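Local coordinates for protein clp gene regulator (ClgR) (Corynebacterium glutamicum, PDB 3F52) that probably binds promoter DNA through a helix-turn-helix domain and activates transcription of clp protease genes, at residues B[26-37]-B[58-68]. Numbering follows the deposited sequence.
Sequences REALGAALRSFR and LSELERGRKEV
Arg-37 and Glu-62 form a two-bond salt bridge through NE and NH2 of the arginine. Arg-37 NE donates to Glu-62 OE2 at 2.6 Å, and this bond is almost straight. Arg-37 NH2 donates to Glu-62 OE1 at 2.9 Å. Both oxygens use their syn lone pairs, and the two flat groups are nearly coplanar. The Arg-37 chain leaves with CG opposite the backbone N (chi1 180°) and bends at chi3, which turns NE toward the acid. At the other end of the contact, Arg-65 NH2 reaches the anti lone pair of Glu-27 OE2 at 2.8 Å, and a water also links the two side chains. The same NH2 donates to Gly-64 O from above the carbonyl plane. Arg-26 NE makes a weak bond to that oxygen. Arg-26 NH2 forms a salt bridge with Glu-67 OE2 at 2.8 Å, with the guanidinium and carboxylate planes almost perpendicular.

Between these ion pairs the backbones come very close. Gly-64 ends helix 55-62 in a Schellman motif, and its CA lies 3.6 Å from Glu-27 CA. Gly-30 CA packs 3.3 Å from Leu-61 O. Neither glycine has a CB, and this allows the backbones so close. Helix 55-62 is the second helix of the helix-turn-helix, after helix 44-51, and its C-terminal end packs against helix 25-40. Leu-33 CD1 touches Leu-61 CD2 at 3.8 Å, and Leu-33 continues to Cys-77 and Val-87 in the core.

Further out, Val-42 O takes a bond from Arg-37 NH1, and Leu-44 packs on Glu-62. Ser-70 of the second subunit bonds to Glu-67 OE2, and Glu-71 of that subunit pairs with Arg-26.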
# COMPACT_ATOMS: atom_id res chain seq x y z
N ARG B 26 -5.53 -1.74 2.76
CA ARG B 26 -6.23 -2.37 1.65
C ARG B 26 -7.60 -1.74 1.40
O ARG B 26 -8.03 -1.70 0.27
CB ARG B 26 -6.33 -3.90 1.81
CG ARG B 26 -7.01 -4.37 3.10
CD ARG B 26 -7.39 -5.86 2.93
NE ARG B 26 -8.01 -6.45 4.11
CZ ARG B 26 -7.35 -6.93 5.16
NH1 ARG B 26 -8.03 -7.43 6.18
NH2 ARG B 26 -6.00 -6.85 5.22
N GLU B 27 -8.27 -1.29 2.48
CA GLU B 27 -9.52 -0.53 2.39
C GLU B 27 -9.32 0.82 1.71
O GLU B 27 -10.09 1.20 0.83
CB GLU B 27 -10.09 -0.33 3.78
CG GLU B 27 -10.59 -1.66 4.39
CD GLU B 27 -11.00 -1.57 5.82
OE1 GLU B 27 -10.53 -0.65 6.53
OE2 GLU B 27 -11.79 -2.44 6.26
N ALA B 28 -8.28 1.54 2.12
CA ALA B 28 -8.00 2.86 1.54
C ALA B 28 -7.60 2.69 0.05
O ALA B 28 -8.09 3.42 -0.82
CB ALA B 28 -6.88 3.56 2.35
N LEU B 29 -6.73 1.75 -0.24
CA LEU B 29 -6.34 1.46 -1.62
C LEU B 29 -7.52 1.01 -2.47
O LEU B 29 -7.66 1.43 -3.63
CB LEU B 29 -5.28 0.36 -1.61
CG LEU B 29 -4.15 0.20 -2.61
CD1 LEU B 29 -3.37 1.51 -2.71
CD2 LEU B 29 -3.19 -0.96 -2.16
N GLY B 30 -8.37 0.15 -1.90
CA GLY B 30 -9.58 -0.28 -2.64
C GLY B 30 -10.50 0.88 -2.98
O GLY B 30 -11.04 0.98 -4.08
N ALA B 31 -10.69 1.78 -2.02
CA ALA B 31 -11.55 2.95 -2.22
C ALA B 31 -10.95 3.87 -3.30
O ALA B 31 -11.70 4.41 -4.13
CB ALA B 31 -11.73 3.70 -0.92
N ALA B 32 -9.62 4.01 -3.31
CA ALA B 32 -8.92 4.81 -4.33
C ALA B 32 -9.15 4.19 -5.72
O ALA B 32 -9.55 4.88 -6.66
CB ALA B 32 -7.45 4.88 -4.01
N LEU B 33 -8.91 2.89 -5.83
CA LEU B 33 -9.11 2.16 -7.10
C LEU B 33 -10.52 2.34 -7.61
O LEU B 33 -10.73 2.60 -8.79
CB LEU B 33 -8.79 0.68 -6.93
CG LEU B 33 -7.28 0.34 -6.83
CD1 LEU B 33 -7.09 -1.07 -6.29
CD2 LEU B 33 -6.55 0.53 -8.19
N ARG B 34 -11.50 2.21 -6.72
CA ARG B 34 -12.90 2.40 -7.10
C ARG B 34 -13.15 3.81 -7.66
O ARG B 34 -13.82 3.99 -8.69
CB ARG B 34 -13.84 2.14 -5.92
CG ARG B 34 -15.33 2.24 -6.33
CD ARG B 34 -16.30 2.21 -5.13
NE ARG B 34 -16.00 1.15 -4.16
CZ ARG B 34 -15.53 1.37 -2.92
NH1 ARG B 34 -15.30 0.33 -2.12
NH2 ARG B 34 -15.33 2.62 -2.46
N SER B 35 -12.58 4.82 -7.00
CA SER B 35 -12.76 6.18 -7.47
C SER B 35 -12.05 6.42 -8.83
O SER B 35 -12.62 7.10 -9.69
CB SER B 35 -12.40 7.22 -6.40
OG SER B 35 -11.03 7.48 -6.39
N PHE B 36 -10.87 5.83 -9.06
CA PHE B 36 -10.19 5.94 -10.36
C PHE B 36 -11.01 5.25 -11.45
O PHE B 36 -11.08 5.72 -12.59
CB PHE B 36 -8.79 5.35 -10.33
CG PHE B 36 -7.71 6.30 -9.85
CD1 PHE B 36 -7.55 6.56 -8.48
CD2 PHE B 36 -6.86 6.93 -10.75
CE1 PHE B 36 -6.55 7.43 -8.01
CE2 PHE B 36 -5.84 7.81 -10.30
CZ PHE B 36 -5.69 8.06 -8.93
N ARG B 37 -11.62 4.12 -11.10
CA ARG B 37 -12.48 3.39 -12.06
C ARG B 37 -13.74 4.19 -12.38
O ARG B 37 -14.15 4.28 -13.55
CB ARG B 37 -12.85 2.00 -11.51
CG ARG B 37 -13.75 1.21 -12.45
CD ARG B 37 -13.97 -0.23 -12.00
NE ARG B 37 -14.69 -0.34 -10.73
CZ ARG B 37 -16.00 -0.15 -10.57
NH1 ARG B 37 -16.78 0.21 -11.59
NH2 ARG B 37 -16.54 -0.30 -9.37
N LEU B 58 -12.05 -8.30 -8.12
CA LEU B 58 -11.94 -6.86 -8.19
C LEU B 58 -12.84 -6.19 -7.16
O LEU B 58 -12.44 -5.21 -6.52
CB LEU B 58 -12.27 -6.34 -9.60
CG LEU B 58 -12.10 -4.81 -9.75
CD1 LEU B 58 -10.70 -4.30 -9.33
CD2 LEU B 58 -12.45 -4.35 -11.16
N SER B 59 -14.07 -6.70 -7.03
CA SER B 59 -15.03 -6.15 -6.09
C SER B 59 -14.47 -6.24 -4.66
O SER B 59 -14.50 -5.26 -3.90
CB SER B 59 -16.36 -6.87 -6.20
OG SER B 59 -17.26 -6.40 -5.22
N GLU B 60 -13.96 -7.42 -4.30
CA GLU B 60 -13.32 -7.63 -2.98
C GLU B 60 -12.08 -6.75 -2.78
O GLU B 60 -11.87 -6.20 -1.70
CB GLU B 60 -13.01 -9.11 -2.74
CG GLU B 60 -14.29 -9.89 -2.43
CD GLU B 60 -14.11 -11.37 -2.55
OE1 GLU B 60 -12.96 -11.81 -2.81
OE2 GLU B 60 -15.13 -12.09 -2.41
N LEU B 61 -11.28 -6.57 -3.83
CA LEU B 61 -10.15 -5.62 -3.76
C LEU B 61 -10.65 -4.20 -3.46
O LEU B 61 -10.13 -3.51 -2.55
CB LEU B 61 -9.34 -5.65 -5.07
CG LEU B 61 -8.20 -4.63 -5.20
CD1 LEU B 61 -7.22 -4.73 -4.00
CD2 LEU B 61 -7.44 -4.82 -6.54
N GLU B 62 -11.66 -3.76 -4.23
CA GLU B 62 -12.24 -2.42 -4.06
C GLU B 62 -12.86 -2.22 -2.68
O GLU B 62 -12.81 -1.12 -2.13
CB GLU B 62 -13.28 -2.12 -5.13
CG GLU B 62 -12.68 -1.92 -6.51
CD GLU B 62 -13.71 -1.47 -7.57
OE1 GLU B 62 -14.92 -1.48 -7.29
OE2 GLU B 62 -13.28 -1.09 -8.68
N ARG B 63 -13.38 -3.31 -2.10
CA ARG B 63 -14.00 -3.25 -0.78
C ARG B 63 -13.02 -3.46 0.40
O ARG B 63 -13.46 -3.51 1.55
CB ARG B 63 -15.18 -4.23 -0.69
CG ARG B 63 -16.41 -3.68 -1.42
CD ARG B 63 -17.64 -4.55 -1.23
NE ARG B 63 -17.52 -5.82 -1.95
CZ ARG B 63 -17.20 -6.98 -1.39
NH1 ARG B 63 -17.14 -8.06 -2.16
NH2 ARG B 63 -16.95 -7.07 -0.08
N GLY B 64 -11.73 -3.58 0.11
CA GLY B 64 -10.72 -3.71 1.18
C GLY B 64 -10.73 -5.08 1.77
O GLY B 64 -10.43 -5.27 2.96
N ARG B 65 -11.07 -6.07 0.95
CA ARG B 65 -11.12 -7.46 1.43
C ARG B 65 -10.12 -8.39 0.74
O ARG B 65 -10.21 -9.62 0.88
CB ARG B 65 -12.55 -8.00 1.30
CG ARG B 65 -13.60 -7.11 2.03
CD ARG B 65 -13.35 -7.16 3.57
NE ARG B 65 -14.29 -6.33 4.32
CZ ARG B 65 -13.99 -5.17 4.89
NH1 ARG B 65 -14.94 -4.49 5.55
NH2 ARG B 65 -12.75 -4.70 4.82
N LYS B 66 -9.19 -7.80 -0.00
CA LYS B 66 -8.07 -8.55 -0.58
C LYS B 66 -6.76 -7.83 -0.38
O LYS B 66 -6.68 -6.63 -0.62
CB LYS B 66 -8.25 -8.72 -2.09
CG LYS B 66 -9.31 -9.64 -2.49
CD LYS B 66 -8.86 -11.08 -2.41
CE LYS B 66 -9.89 -11.97 -3.08
NZ LYS B 66 -9.79 -13.37 -2.60
N GLU B 67 -5.74 -8.56 0.04
CA GLU B 67 -4.39 -8.04 -0.00
C GLU B 67 -3.79 -8.35 -1.39
O GLU B 67 -3.66 -9.53 -1.74
CB GLU B 67 -3.56 -8.70 1.09
CG GLU B 67 -3.85 -8.22 2.52
CD GLU B 67 -3.36 -6.79 2.76
OE1 GLU B 67 -2.21 -6.43 2.37
OE2 GLU B 67 -4.15 -6.02 3.32
N VAL B 68 -3.45 -7.31 -2.15
CA VAL B 68 -3.04 -7.44 -3.56
C VAL B 68 -1.52 -7.43 -3.63
O VAL B 68 -0.89 -6.68 -2.89
CB VAL B 68 -3.65 -6.27 -4.43
CG1 VAL B 68 -3.14 -4.88 -4.03
CG2 VAL B 68 -3.43 -6.49 -5.93
O HOH W 1 -12.56 -0.14 0.43
O HOH W 2 -14.16 -2.18 7.30
O HOH W 3 -10.72 -0.28 -9.66